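Local coordinates for protein peptidoglycan N-acetylglucosamine deacetylase (PDB 4L1G) that removes the acetyl group from N-acetylglucosamine residues of peptidoglycan with the help of zinc, and also acts on soluble chitin and N-acetylchitooligomers, at residues A[61-66]-A[182-187]; A[152-157]-A[163-168]; A[125-130]-A[255-260]; A[193-198]-A[214-219]. One frame throughout, in Å; residues are numbered along the deposited sequence. Where two conformers were deposited one is given.

Overall arrangement
The four contacts lie around the curled barrel of a NodB-type polysaccharide deacetylase. Contact 2 lies close to the zinc site: the side chain of Leu157 is about 7 Å from that of His131, a zinc ligand. Contacts 2 and 3, with centres 12 Å apart, meet where Asn130 N of strand 127-130 lies 2.7 Å from Phe167 O of strand 167-168. Contact 1, near the surface, joins contact 2 through Lys166 NZ, 2.9 Å from Asn187 O, and contact 3 by packing of Ala65 on Phe260. Contact 4 meets contact 1 at Phe66 and contact 3 at Met259, whereas contacts 2 and 4 stand on opposite sides of the chain's centre, about 8 Å apart at their nearest atoms.

Contact 1: residues A[61-66]-A[182-187]; sequences KYAYAF and WATEQN
Tyr62 and Ala63 meet Thr184 where the entry to edge strand 64-65 of a parallel three-stranded sheet passes the C-terminal end of helix 177-185. One polar bond joins the segments: Ala63 N donates to Thr184 OG1 over 3.3 Å, with an N-H...O angle of 155°. The same hydroxyl oxygen is hydrogen-bonded to Leu180 O one turn back in its own helix, so threonine suits the place by serving the helix backbone and the chain leading into the strand at once. Ala63 sits at the centre of an inverse gamma turn, and its small methyl points toward the helix, allowing the chain to run close by.

Tyr62 adds a van der Waals contact of its carbons with the same hydroxyl, CB resting 3.3 Å from Thr184 OG1, and the two side chains cross at about a right angle. Its CG stands anti to the carbonyl carbon (chi1 -52°); the side chain packs on Leu180 and Lys181, and its OH is hydrogen-bonded to Glu177. Beyond Thr184 the helix closes in a Schellman motif, with Asn187 as the C-prime residue at positive phi, a conformation asparagine tolerates well. Toward Ala63, the threonine methyl adds a light touch, CG2 lying 3.8 Å from Ala63 N.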
loop_
_atom_site.group_PDB
_atom_site.type_symbol
_atom_site.label_atom_id
_atom_site.label_comp_id
_atom_site.label_asym_id
_atom_site.label_seq_id
_atom_site.Cartn_x
_atom_site.Cartn_y
_atom_site.Cartn_z
ATOM N N LYS A 61 -18.713 5.044 -8.479
ATOM C CA LYS A 61 -19.060 4.089 -9.526
ATOM C C LYS A 61 -18.303 2.768 -9.399
ATOM O O LYS A 61 -18.821 1.716 -9.767
ATOM C CB LYS A 61 -18.821 4.710 -10.904
ATOM C CG LYS A 61 -19.385 3.909 -12.066
ATOM C CD LYS A 61 -19.332 4.713 -13.360
ATOM C CE LYS A 61 -19.777 3.885 -14.561
ATOM N NZ LYS A 61 -21.186 3.417 -14.440
ATOM N N TYR A 62 -17.086 2.825 -8.870
ATOM C CA TYR A 62 -16.239 1.640 -8.789
ATOM C C TYR A 62 -15.700 1.393 -7.382
ATOM O O TYR A 62 -15.840 2.233 -6.493
ATOM C CB TYR A 62 -15.070 1.764 -9.766
ATOM C CG TYR A 62 -15.487 2.088 -11.182
ATOM C CD1 TYR A 62 -16.062 1.122 -11.995
ATOM C CD2 TYR A 62 -15.301 3.361 -11.706
ATOM C CE1 TYR A 62 -16.446 1.413 -13.291
ATOM C CE2 TYR A 62 -15.682 3.662 -13.000
ATOM C CZ TYR A 62 -16.252 2.684 -13.788
ATOM O OH TYR A 62 -16.633 2.978 -15.078
ATOM N N ALA A 63 -15.084 0.230 -7.191
ATOM C CA ALA A 63 -14.385 -0.067 -5.947
ATOM C C ALA A 63 -13.073 0.707 -5.944
ATOM O O ALA A 63 -12.040 0.202 -6.379
ATOM C CB ALA A 63 -14.131 -1.561 -5.822
ATOM N N TYR A 64 -13.125 1.937 -5.443
ATOM C CA TYR A 64 -12.038 2.890 -5.621
ATOM C C TYR A 64 -12.103 3.964 -4.534
ATOM O O TYR A 64 -13.146 4.589 -4.335
ATOM C CB TYR A 64 -12.172 3.522 -7.009
ATOM C CG TYR A 64 -11.042 4.428 -7.442
ATOM C CD1 TYR A 64 -9.779 3.920 -7.710
ATOM C CD2 TYR A 64 -11.254 5.790 -7.626
ATOM C CE1 TYR A 64 -8.750 4.745 -8.121
ATOM C CE2 TYR A 64 -10.233 6.623 -8.041
ATOM C CZ TYR A 64 -8.983 6.095 -8.287
ATOM O OH TYR A 64 -7.961 6.922 -8.700
ATOM N N ALA A 65 -10.996 4.173 -3.826
ATOM C CA ALA A 65 -10.965 5.165 -2.754
ATOM C C ALA A 65 -9.577 5.757 -2.529
ATOM O O ALA A 65 -8.566 5.150 -2.881
ATOM C CB ALA A 65 -11.501 4.567 -1.457
ATOM N N PHE A 66 -9.544 6.950 -1.942
ATOM C CA PHE A 66 -8.296 7.627 -1.605
ATOM C C PHE A 66 -8.038 7.563 -0.102
ATOM O O PHE A 66 -6.889 7.571 0.349
ATOM C CB PHE A 66 -8.347 9.090 -2.048
ATOM C CG PHE A 66 -8.338 9.275 -3.538
ATOM C CD1 PHE A 66 -9.523 9.255 -4.260
ATOM C CD2 PHE A 66 -7.146 9.472 -4.218
ATOM C CE1 PHE A 66 -9.516 9.425 -5.636
ATOM C CE2 PHE A 66 -7.132 9.643 -5.593
ATOM C CZ PHE A 66 -8.318 9.620 -6.302
ATOM N N TRP A 182 -12.843 -3.109 -15.021
ATOM C CA TRP A 182 -12.497 -4.527 -15.028
ATOM C C TRP A 182 -12.152 -5.028 -13.627
ATOM O O TRP A 182 -12.607 -6.093 -13.214
ATOM C CB TRP A 182 -11.333 -4.794 -15.986
ATOM C CG TRP A 182 -10.910 -6.235 -16.034
ATOM C CD1 TRP A 182 -11.490 -7.237 -16.760
ATOM C CD2 TRP A 182 -9.813 -6.833 -15.330
ATOM N NE1 TRP A 182 -10.824 -8.422 -16.549
ATOM C CE2 TRP A 182 -9.789 -8.200 -15.678
ATOM C CE3 TRP A 182 -8.852 -6.345 -14.440
ATOM C CZ2 TRP A 182 -8.841 -9.084 -15.166
ATOM C CZ3 TRP A 182 -7.910 -7.225 -13.933
ATOM C CH2 TRP A 182 -7.912 -8.579 -14.298
ATOM N N ALA A 183 -11.353 -4.252 -12.900
ATOM C CA ALA A 183 -10.949 -4.618 -11.544
ATOM C C ALA A 183 -12.144 -4.746 -10.603
ATOM O O ALA A 183 -12.216 -5.677 -9.797
ATOM C CB ALA A 183 -9.954 -3.607 -11.000
ATOM N N THR A 184 -13.075 -3.803 -10.709
ATOM C CA THR A 184 -14.301 -3.846 -9.920
ATOM C C THR A 184 -15.103 -5.108 -10.234
ATOM O O THR A 184 -15.588 -5.788 -9.328
ATOM C CB THR A 184 -15.179 -2.609 -10.182
ATOM O OG1 THR A 184 -14.418 -1.421 -9.935
ATOM C CG2 THR A 184 -16.406 -2.615 -9.276
ATOM N N GLU A 185 -15.230 -5.421 -11.521
ATOM C CA GLU A 185 -15.962 -6.607 -11.955
ATOM C C GLU A 185 -15.287 -7.890 -11.480
ATOM O O GLU A 185 -15.945 -8.905 -11.265
ATOM C CB GLU A 185 -16.112 -6.622 -13.478
ATOM C CG GLU A 185 -17.032 -5.538 -14.016
ATOM C CD GLU A 185 -17.018 -5.454 -15.530
ATOM O OE1 GLU A 185 -17.834 -4.689 -16.087
ATOM O OE2 GLU A 185 -16.192 -6.150 -16.164
ATOM N N GLN A 186 -13.971 -7.833 -11.311
ATOM C CA GLN A 186 -13.205 -8.996 -10.881
ATOM C C GLN A 186 -13.062 -9.066 -9.363
ATOM O O GLN A 186 -12.242 -9.823 -8.848
ATOM C CB GLN A 186 -11.828 -9.004 -11.546
ATOM C CG GLN A 186 -11.882 -9.205 -13.048
ATOM C CD GLN A 186 -12.479 -10.544 -13.427
ATOM O OE1 GLN A 186 -12.210 -11.559 -12.784
ATOM N NE2 GLN A 186 -13.301 -10.555 -14.470
ATOM N N ASN A 187 -13.862 -8.268 -8.660
ATOM C CA ASN A 187 -13.898 -8.273 -7.198
ATOM C C ASN A 187 -12.602 -7.777 -6.546
ATOM O O ASN A 187 -12.256 -8.189 -5.438
ATOM C CB ASN A 187 -14.289 -9.658 -6.662
ATOM C CG ASN A 187 -14.910 -9.598 -5.283
ATOM O OD1 ASN A 187 -15.482 -8.580 -4.888
ATOM N ND2 ASN A 187 -14.802 -10.694 -4.538
#

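Contact 2: residues A[152-157]-A[163-168]; sequences KTEEIL and YAPKFI
Glu154 reaches Ala164 and Pro165 because its CG stands anti to the backbone N (chi1 -166°) and the chain then bends at chi2 (86°), carrying the carboxylate from helix 143-161 to the loop ahead of strand 167-168. This is the helix-to-strand return of what reads as a beta-alpha-beta unit within the NodB barrel: it sets out from strand 127-130, and a backbone hydrogen bond between Asn130 and Phe167 links the two strands. Two conformers of Glu154 were deposited, and the account holds for one of them. In it, OE1 lies 2.8 Å from Pro165 O, an approach whose reading stays doubtful given the second conformer. The other oxygen, OE2, accepts from Asn130 ND2, tying the carboxylate to the neighbouring strand.

Around the carboxylate, carbons make van der Waals contacts with its oxygens. Ala164 is small enough to admit the acid, its CB touching OE1 at 3.3 Å, while the proline ring comes from the opposite direction and sets CD 3.4 Å from OE2. Proline also suits its place because it brings no backbone N-H to be satisfied in this interior. The apolar part lies one turn along the helix, where Leu157 crosses the ring at about a right angle; it also packs on Ile128 and Ala111. The leucine's CD1 approaches Pro165 CG to 3.9 Å.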
loop_
_atom_site.group_PDB
_atom_site.type_symbol
_atom_site.label_atom_id
_atom_site.label_comp_id
_atom_site.label_asym_id
_atom_site.label_seq_id
_atom_site.Cartn_x
_atom_site.Cartn_y
_atom_site.Cartn_z
ATOM N N LYS A 152 -0.656 -12.034 -13.378
ATOM C CA LYS A 152 0.644 -12.639 -13.125
ATOM C C LYS A 152 1.117 -12.358 -11.699
ATOM O O LYS A 152 1.660 -13.235 -11.031
ATOM C CB LYS A 152 1.676 -12.141 -14.140
ATOM C CG LYS A 152 3.080 -12.675 -13.912
ATOM C CD LYS A 152 3.905 -12.656 -15.192
ATOM C CE LYS A 152 4.071 -11.254 -15.741
ATOM N NZ LYS A 152 4.911 -11.270 -16.975
ATOM N N THR A 153 0.893 -11.133 -11.234
ATOM C CA THR A 153 1.266 -10.747 -9.879
ATOM C C THR A 153 0.387 -11.461 -8.859
ATOM O O THR A 153 0.863 -11.896 -7.810
ATOM C CB THR A 153 1.150 -9.226 -9.683
ATOM O OG1 THR A 153 1.939 -8.559 -10.672
ATOM C CG2 THR A 153 1.630 -8.817 -8.293
ATOM N N GLU A 154 -0.896 -11.588 -9.181
ATOM C CA GLU A 154 -1.843 -12.256 -8.299
ATOM C C GLU A 154 -1.446 -13.714 -8.073
ATOM O O GLU A 154 -1.491 -14.208 -6.945
ATOM C CB GLU A 154 -3.255 -12.172 -8.882
ATOM C CG GLU A 154 -4.364 -12.543 -7.910
ATOM C CD GLU A 154 -4.829 -11.371 -7.060
ATOM O OE1 GLU A 154 -5.969 -11.429 -6.560
ATOM O OE2 GLU A 154 -4.063 -10.397 -6.889
ATOM N N GLU A 155 -1.053 -14.393 -9.149
ATOM C CA GLU A 155 -0.638 -15.792 -9.073
ATOM C C GLU A 155 0.594 -15.959 -8.196
ATOM O O GLU A 155 0.663 -16.871 -7.373
ATOM C CB GLU A 155 -0.348 -16.348 -10.468
ATOM C CG GLU A 155 -1.576 -16.533 -11.340
ATOM C CD GLU A 155 -1.229 -16.925 -12.765
ATOM O OE1 GLU A 155 -0.025 -16.930 -13.109
ATOM O OE2 GLU A 155 -2.160 -17.228 -13.543
ATOM N N ILE A 156 1.567 -15.075 -8.383
ATOM C CA ILE A 156 2.798 -15.105 -7.604
ATOM C C ILE A 156 2.518 -14.908 -6.116
ATOM O O ILE A 156 3.002 -15.669 -5.277
ATOM C CB ILE A 156 3.787 -14.027 -8.093
ATOM C CG1 ILE A 156 4.294 -14.372 -9.498
ATOM C CG2 ILE A 156 4.952 -13.882 -7.122
ATOM C CD1 ILE A 156 5.104 -13.273 -10.150
ATOM N N LEU A 157 1.722 -13.892 -5.799
ATOM C CA LEU A 157 1.412 -13.563 -4.413
ATOM C C LEU A 157 0.516 -14.610 -3.759
ATOM O O LEU A 157 0.655 -14.897 -2.571
ATOM C CB LEU A 157 0.775 -12.174 -4.318
ATOM C CG LEU A 157 1.675 -11.024 -4.771
ATOM C CD1 LEU A 157 0.951 -9.691 -4.678
ATOM C CD2 LEU A 157 2.963 -11.003 -3.960
ATOM N N TYR A 163 -3.137 -16.552 -0.347
ATOM C CA TYR A 163 -4.406 -15.988 -0.788
ATOM C C TYR A 163 -4.193 -15.016 -1.943
ATOM O O TYR A 163 -3.109 -14.460 -2.103
ATOM C CB TYR A 163 -5.129 -15.288 0.371
ATOM C CG TYR A 163 -4.417 -14.065 0.912
ATOM C CD1 TYR A 163 -3.423 -14.185 1.876
ATOM C CD2 TYR A 163 -4.746 -12.791 0.465
ATOM C CE1 TYR A 163 -2.771 -13.070 2.376
ATOM C CE2 TYR A 163 -4.099 -11.666 0.961
ATOM C CZ TYR A 163 -3.113 -11.812 1.916
ATOM O OH TYR A 163 -2.468 -10.699 2.413
ATOM N N ALA A 164 -5.231 -14.819 -2.748
ATOM C CA ALA A 164 -5.184 -13.841 -3.827
ATOM C C ALA A 164 -5.614 -12.475 -3.303
ATOM O O ALA A 164 -6.762 -12.302 -2.898
ATOM C CB ALA A 164 -6.080 -14.279 -4.978
ATOM N N PRO A 165 -4.690 -11.499 -3.305
ATOM C CA PRO A 165 -4.943 -10.164 -2.743
ATOM C C PRO A 165 -6.115 -9.448 -3.411
ATOM O O PRO A 165 -6.220 -9.443 -4.636
ATOM C CB PRO A 165 -3.638 -9.411 -3.027
ATOM C CG PRO A 165 -2.605 -10.483 -3.164
ATOM C CD PRO A 165 -3.317 -11.626 -3.823
ATOM N N LYS A 166 -6.983 -8.846 -2.604
ATOM C CA LYS A 166 -8.144 -8.130 -3.121
ATOM C C LYS A 166 -7.777 -6.705 -3.519
ATOM O O LYS A 166 -8.439 -6.091 -4.356
ATOM C CB LYS A 166 -9.259 -8.103 -2.071
ATOM C CG LYS A 166 -10.564 -7.477 -2.550
ATOM C CD LYS A 166 -11.575 -7.371 -1.420
ATOM C CE LYS A 166 -12.922 -6.876 -1.923
ATOM N NZ LYS A 166 -13.551 -7.836 -2.871
ATOM N N PHE A 167 -6.710 -6.186 -2.919
ATOM C CA PHE A 167 -6.348 -4.784 -3.089
ATOM C C PHE A 167 -5.283 -4.540 -4.151
ATOM O O PHE A 167 -4.241 -5.196 -4.173
ATOM C CB PHE A 167 -5.917 -4.172 -1.750
ATOM C CG PHE A 167 -7.062 -3.881 -0.823
ATOM C CD1 PHE A 167 -7.524 -4.847 0.057
ATOM C CD2 PHE A 167 -7.680 -2.640 -0.831
ATOM C CE1 PHE A 167 -8.581 -4.581 0.913
ATOM C CE2 PHE A 167 -8.738 -2.369 0.021
ATOM C CZ PHE A 167 -9.189 -3.341 0.893
ATOM N N ILE A 168 -5.562 -3.579 -5.026
ATOM C CA ILE A 168 -4.625 -3.154 -6.058
ATOM C C ILE A 168 -4.263 -1.691 -5.843
ATOM O O ILE A 168 -5.113 -0.887 -5.462
ATOM C CB ILE A 168 -5.254 -3.288 -7.465
ATOM C CG1 ILE A 168 -5.557 -4.749 -7.790
ATOM C CG2 ILE A 168 -4.344 -2.693 -8.538
ATOM C CD1 ILE A 168 -6.208 -4.935 -9.145
#

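Contact 3: residues A[125-130]-A[255-260]; sequences GHVIGN and TLPSMF
Val127 packs its two methyl groups against Thr255 and Pro257, joining barrel strand 127-130 to the first turn of the short helix 256-259 near the C-terminal end of the NodB fold. In this innermost shell the interaction is wholly van der Waals. The valine methyls meet the CG and CD corner of the proline ring: valine CG2 is 3.7 Å from Pro257 CG, and CG1 is 3.9 Å from Pro257 CD. Thr255 comes in across the valine at about a right angle, with its CB 3.7 Å from CG2 and its own CG2 methyl 3.8 Å from the same atom. A single branch, valine CG2, thus fills the angle between threonine and proline. It stands anti to the carbonyl carbon, while CG1 is anti to the backbone N (chi1 174°) and takes the proline side.

What places these groups is mostly backbone structure. Thr255 occupies the N-cap position, and its O accepts from Met259 N. Proline fits the first turn of a helix, where a missing N-H costs no helical bond; its ring also touches Phe167 and Lys264. Beta-branched valine suits an extended strand, and Val127 is held there by backbone hydrogen bonds to Ala102 and Phe104, just before and in neighbouring strand 103-106. Farther out, Leu256 N is bonded to Thr103 OG1, fixing the start of the helix beside that strand, and Phe260 N closes the turn on Leu256 O at 2.8 Å.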
loop_
_atom_site.group_PDB
_atom_site.type_symbol
_atom_site.label_atom_id
_atom_site.label_comp_id
_atom_site.label_asym_id
_atom_site.label_seq_id
_atom_site.Cartn_x
_atom_site.Cartn_y
_atom_site.Cartn_z
ATOM N N GLY A 125 1.046 -10.823 10.213
ATOM C CA GLY A 125 -0.269 -10.221 10.345
ATOM C C GLY A 125 -0.547 -9.021 9.462
ATOM O O GLY A 125 -1.573 -8.358 9.614
ATOM N N HIS A 126 0.361 -8.733 8.538
ATOM C CA HIS A 126 0.161 -7.617 7.625
ATOM C C HIS A 126 -0.627 -8.076 6.406
ATOM O O HIS A 126 -0.724 -9.271 6.131
ATOM C CB HIS A 126 1.503 -7.022 7.197
ATOM C CG HIS A 126 2.359 -6.585 8.343
ATOM N ND1 HIS A 126 2.072 -5.475 9.107
ATOM C CD2 HIS A 126 3.497 -7.110 8.855
ATOM C CE1 HIS A 126 2.997 -5.333 10.040
ATOM N NE2 HIS A 126 3.874 -6.313 9.908
ATOM N N VAL A 127 -1.193 -7.120 5.680
ATOM C CA VAL A 127 -1.964 -7.432 4.486
ATOM C C VAL A 127 -1.150 -7.114 3.234
ATOM O O VAL A 127 -0.457 -6.096 3.174
ATOM C CB VAL A 127 -3.306 -6.669 4.474
ATOM C CG1 VAL A 127 -4.046 -6.882 3.160
ATOM C CG2 VAL A 127 -4.167 -7.108 5.651
ATOM N N ILE A 128 -1.226 -8.003 2.247
ATOM C CA ILE A 128 -0.498 -7.839 0.996
ATOM C C ILE A 128 -1.421 -7.357 -0.121
ATOM O O ILE A 128 -2.537 -7.851 -0.276
ATOM C CB ILE A 128 0.187 -9.160 0.582
ATOM C CG1 ILE A 128 1.274 -9.523 1.597
ATOM C CG2 ILE A 128 0.776 -9.055 -0.818
ATOM C CD1 ILE A 128 1.921 -10.858 1.347
ATOM N N GLY A 129 -0.956 -6.374 -0.887
ATOM C CA GLY A 129 -1.707 -5.878 -2.025
ATOM C C GLY A 129 -0.960 -6.084 -3.331
ATOM O O GLY A 129 0.246 -6.329 -3.335
ATOM N N ASN A 130 -1.685 -5.975 -4.439
ATOM C CA ASN A 130 -1.122 -6.159 -5.773
ATOM C C ASN A 130 -0.663 -4.825 -6.364
ATOM O O ASN A 130 -1.468 -3.922 -6.562
ATOM C CB ASN A 130 -2.173 -6.820 -6.677
ATOM C CG ASN A 130 -1.615 -7.257 -8.024
ATOM O OD1 ASN A 130 -0.734 -6.616 -8.595
ATOM N ND2 ASN A 130 -2.146 -8.358 -8.545
ATOM N N THR A 255 -5.338 -2.022 8.879
ATOM C CA THR A 255 -5.053 -2.453 7.518
ATOM C C THR A 255 -6.170 -1.967 6.604
ATOM O O THR A 255 -7.229 -1.557 7.078
ATOM C CB THR A 255 -4.970 -3.980 7.417
ATOM O OG1 THR A 255 -6.246 -4.548 7.738
ATOM C CG2 THR A 255 -3.923 -4.524 8.375
ATOM N N LEU A 256 -5.936 -2.015 5.297
ATOM C CA LEU A 256 -6.945 -1.575 4.337
ATOM C C LEU A 256 -8.258 -2.377 4.374
ATOM O O LEU A 256 -9.334 -1.776 4.372
ATOM C CB LEU A 256 -6.374 -1.507 2.916
ATOM C CG LEU A 256 -5.325 -0.416 2.696
ATOM C CD1 LEU A 256 -4.997 -0.281 1.218
ATOM C CD2 LEU A 256 -5.802 0.914 3.278
ATOM N N PRO A 257 -8.182 -3.725 4.407
ATOM C CA PRO A 257 -9.443 -4.469 4.495
ATOM C C PRO A 257 -10.245 -4.118 5.743
ATOM O O PRO A 257 -11.476 -4.149 5.711
ATOM C CB PRO A 257 -8.991 -5.939 4.534
ATOM C CG PRO A 257 -7.526 -5.906 4.801
ATOM C CD PRO A 257 -7.037 -4.632 4.212
ATOM N N SER A 258 -9.552 -3.778 6.823
ATOM C CA SER A 258 -10.216 -3.334 8.038
ATOM C C SER A 258 -10.840 -1.956 7.835
ATOM O O SER A 258 -11.994 -1.729 8.192
ATOM C CB SER A 258 -9.232 -3.303 9.205
ATOM O OG SER A 258 -9.829 -2.722 10.352
ATOM N N MET A 259 -10.070 -1.043 7.252
ATOM C CA MET A 259 -10.541 0.316 7.011
ATOM C C MET A 259 -11.754 0.348 6.085
ATOM O O MET A 259 -12.693 1.118 6.298
ATOM C CB MET A 259 -9.415 1.183 6.437
ATOM C CG MET A 259 -9.888 2.506 5.854
ATOM S SD MET A 259 -8.540 3.603 5.368
ATOM C CE MET A 259 -7.938 4.137 6.971
ATOM N N PHE A 260 -11.740 -0.502 5.063
ATOM C CA PHE A 260 -12.812 -0.496 4.074
ATOM C C PHE A 260 -13.808 -1.635 4.265
ATOM O O PHE A 260 -14.632 -1.903 3.387
ATOM C CB PHE A 260 -12.234 -0.481 2.660
ATOM C CG PHE A 260 -11.462 0.768 2.349
ATOM C CD1 PHE A 260 -12.125 1.966 2.120
ATOM C CD2 PHE A 260 -10.077 0.753 2.307
ATOM C CE1 PHE A 260 -11.422 3.123 1.844
ATOM C CE2 PHE A 260 -9.366 1.910 2.031
ATOM C CZ PHE A 260 -10.042 3.096 1.799
#

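Contact 4: residues A[193-198]-A[214-219]; sequences WSVDTV and GNSFPG
Val195 turns its side chain toward Asn215 and Ser216, bringing strand 195-196 against the end of helix 205-215 within a beta-alpha-beta unit that continues into strand 221-225. A single methyl does the touching. With CG1 anti to the backbone N (chi1 178°), CG2 stands anti to the carbonyl carbon and faces the helix end, 3.4 Å from Asn215 O and 3.9 Å from Ser216 OG. Its neighbours across the contact are therefore two oxygens, a backbone carbonyl and a hydroxyl, and the branched valine fills the angle between them while keeping the extended backbone of a strand.

Each oxygen has a polar partner elsewhere. Ser216 OG is hydrogen-bonded to Val212 O, a bond back to a carbonyl four residues earlier that a short hydroxyl side chain can make. Asn215 points its CB toward the strand, but its amide ND2 turns back to Asn211 O. Asn215 O receives a hydrogen bond from a water at 3.1 Å, and the same water donates to Ser194 O at 3.0 Å. Just past the strand, Thr197 packs on Ile208 and Val212 of the same helix.

The chemistry is thus mixed: the methyl supplies close packing, and the polar link is indirect, one water using both its hydrogens to join two carbonyls that could not bond to each other.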
loop_
_atom_site.group_PDB
_atom_site.type_symbol
_atom_site.label_atom_id
_atom_site.label_comp_id
_atom_site.label_asym_id
_atom_site.label_seq_id
_atom_site.Cartn_x
_atom_site.Cartn_y
_atom_site.Cartn_z
ATOM N N TRP A 193 -4.112 6.934 -2.206
ATOM C CA TRP A 193 -3.638 7.453 -0.929
ATOM C C TRP A 193 -4.096 8.895 -0.739
ATOM O O TRP A 193 -4.578 9.527 -1.679
ATOM C CB TRP A 193 -2.111 7.351 -0.835
ATOM C CG TRP A 193 -1.380 8.102 -1.911
ATOM C CD1 TRP A 193 -0.935 9.393 -1.853
ATOM C CD2 TRP A 193 -1.006 7.606 -3.205
ATOM N NE1 TRP A 193 -0.309 9.730 -3.029
ATOM C CE2 TRP A 193 -0.339 8.652 -3.876
ATOM C CE3 TRP A 193 -1.173 6.381 -3.861
ATOM C CZ2 TRP A 193 0.162 8.512 -5.170
ATOM C CZ3 TRP A 193 -0.674 6.242 -5.150
ATOM C CH2 TRP A 193 -0.015 7.302 -5.790
ATOM N N SER A 194 -3.953 9.409 0.479
ATOM C CA SER A 194 -4.361 10.779 0.774
ATOM C C SER A 194 -3.267 11.565 1.493
ATOM O O SER A 194 -3.343 12.787 1.604
ATOM C CB SER A 194 -5.659 10.802 1.588
ATOM O OG SER A 194 -5.455 10.303 2.898
ATOM N N VAL A 195 -2.255 10.857 1.984
ATOM C CA VAL A 195 -1.087 11.499 2.579
ATOM C C VAL A 195 0.190 10.974 1.927
ATOM O O VAL A 195 0.544 9.805 2.086
ATOM C CB VAL A 195 -1.015 11.275 4.106
ATOM C CG1 VAL A 195 0.243 11.918 4.682
ATOM C CG2 VAL A 195 -2.261 11.827 4.787
ATOM N N ASP A 196 0.875 11.841 1.191
ATOM C CA ASP A 196 2.094 11.452 0.494
ATOM C C ASP A 196 3.334 11.951 1.227
ATOM O O ASP A 196 3.521 13.155 1.404
ATOM C CB ASP A 196 2.078 11.976 -0.944
ATOM C CG ASP A 196 3.211 11.413 -1.782
ATOM O OD1 ASP A 196 3.924 10.508 -1.301
ATOM O OD2 ASP A 196 3.379 11.867 -2.933
ATOM N N THR A 197 4.181 11.015 1.644
ATOM C CA THR A 197 5.392 11.348 2.385
ATOM C C THR A 197 6.516 11.800 1.461
ATOM O O THR A 197 7.528 12.316 1.931
ATOM C CB THR A 197 5.909 10.143 3.199
ATOM O OG1 THR A 197 6.323 9.100 2.306
ATOM C CG2 THR A 197 4.830 9.613 4.130
ATOM N N VAL A 198 6.319 11.611 0.155
ATOM C CA VAL A 198 7.364 11.795 -0.865
ATOM C C VAL A 198 8.748 11.318 -0.405
ATOM O O VAL A 198 9.766 11.965 -0.654
ATOM C CB VAL A 198 7.408 13.247 -1.456
ATOM C CG1 VAL A 198 6.107 13.566 -2.183
ATOM C CG2 VAL A 198 7.696 14.300 -0.390
ATOM N N GLY A 214 1.004 16.800 9.918
ATOM C CA GLY A 214 0.331 18.014 9.505
ATOM C C GLY A 214 -0.822 17.761 8.555
ATOM O O GLY A 214 -1.695 18.615 8.396
ATOM N N ASN A 215 -0.836 16.588 7.924
ATOM C CA ASN A 215 -1.832 16.297 6.893
ATOM C C ASN A 215 -2.670 15.042 7.137
ATOM O O ASN A 215 -3.438 14.631 6.267
ATOM C CB ASN A 215 -1.167 16.215 5.515
ATOM C CG ASN A 215 -0.502 17.518 5.110
ATOM O OD1 ASN A 215 -1.161 18.443 4.631
ATOM N ND2 ASN A 215 0.811 17.600 5.302
ATOM N N SER A 216 -2.526 14.436 8.312
ATOM C CA SER A 216 -3.268 13.216 8.623
ATOM C C SER A 216 -4.568 13.481 9.375
ATOM O O SER A 216 -4.616 14.288 10.305
ATOM C CB SER A 216 -2.400 12.215 9.392
ATOM O OG SER A 216 -1.395 11.667 8.552
ATOM N N PHE A 217 -5.619 12.782 8.962
ATOM C CA PHE A 217 -6.941 12.919 9.552
ATOM C C PHE A 217 -7.517 11.523 9.752
ATOM O O PHE A 217 -6.952 10.551 9.255
ATOM C CB PHE A 217 -7.842 13.732 8.617
ATOM C CG PHE A 217 -7.363 15.134 8.386
ATOM C CD1 PHE A 217 -7.787 16.169 9.205
ATOM C CD2 PHE A 217 -6.479 15.419 7.356
ATOM C CE1 PHE A 217 -7.343 17.459 8.997
ATOM C CE2 PHE A 217 -6.030 16.706 7.146
ATOM C CZ PHE A 217 -6.460 17.727 7.967
ATOM N N PRO A 218 -8.628 11.412 10.500
ATOM C CA PRO A 218 -9.345 10.134 10.536
ATOM C C PRO A 218 -9.653 9.641 9.125
ATOM O O PRO A 218 -10.280 10.360 8.347
ATOM C CB PRO A 218 -10.641 10.494 11.260
ATOM C CG PRO A 218 -10.245 11.598 12.185
ATOM C CD PRO A 218 -9.189 12.387 11.457
ATOM N N GLY A 219 -9.196 8.438 8.797
ATOM C CA GLY A 219 -9.425 7.868 7.481
ATOM C C GLY A 219 -8.250 8.007 6.530
ATOM O O GLY A 219 -8.284 7.474 5.424
HETATM O O HOH W 1 -4.849 14.428 3.567
#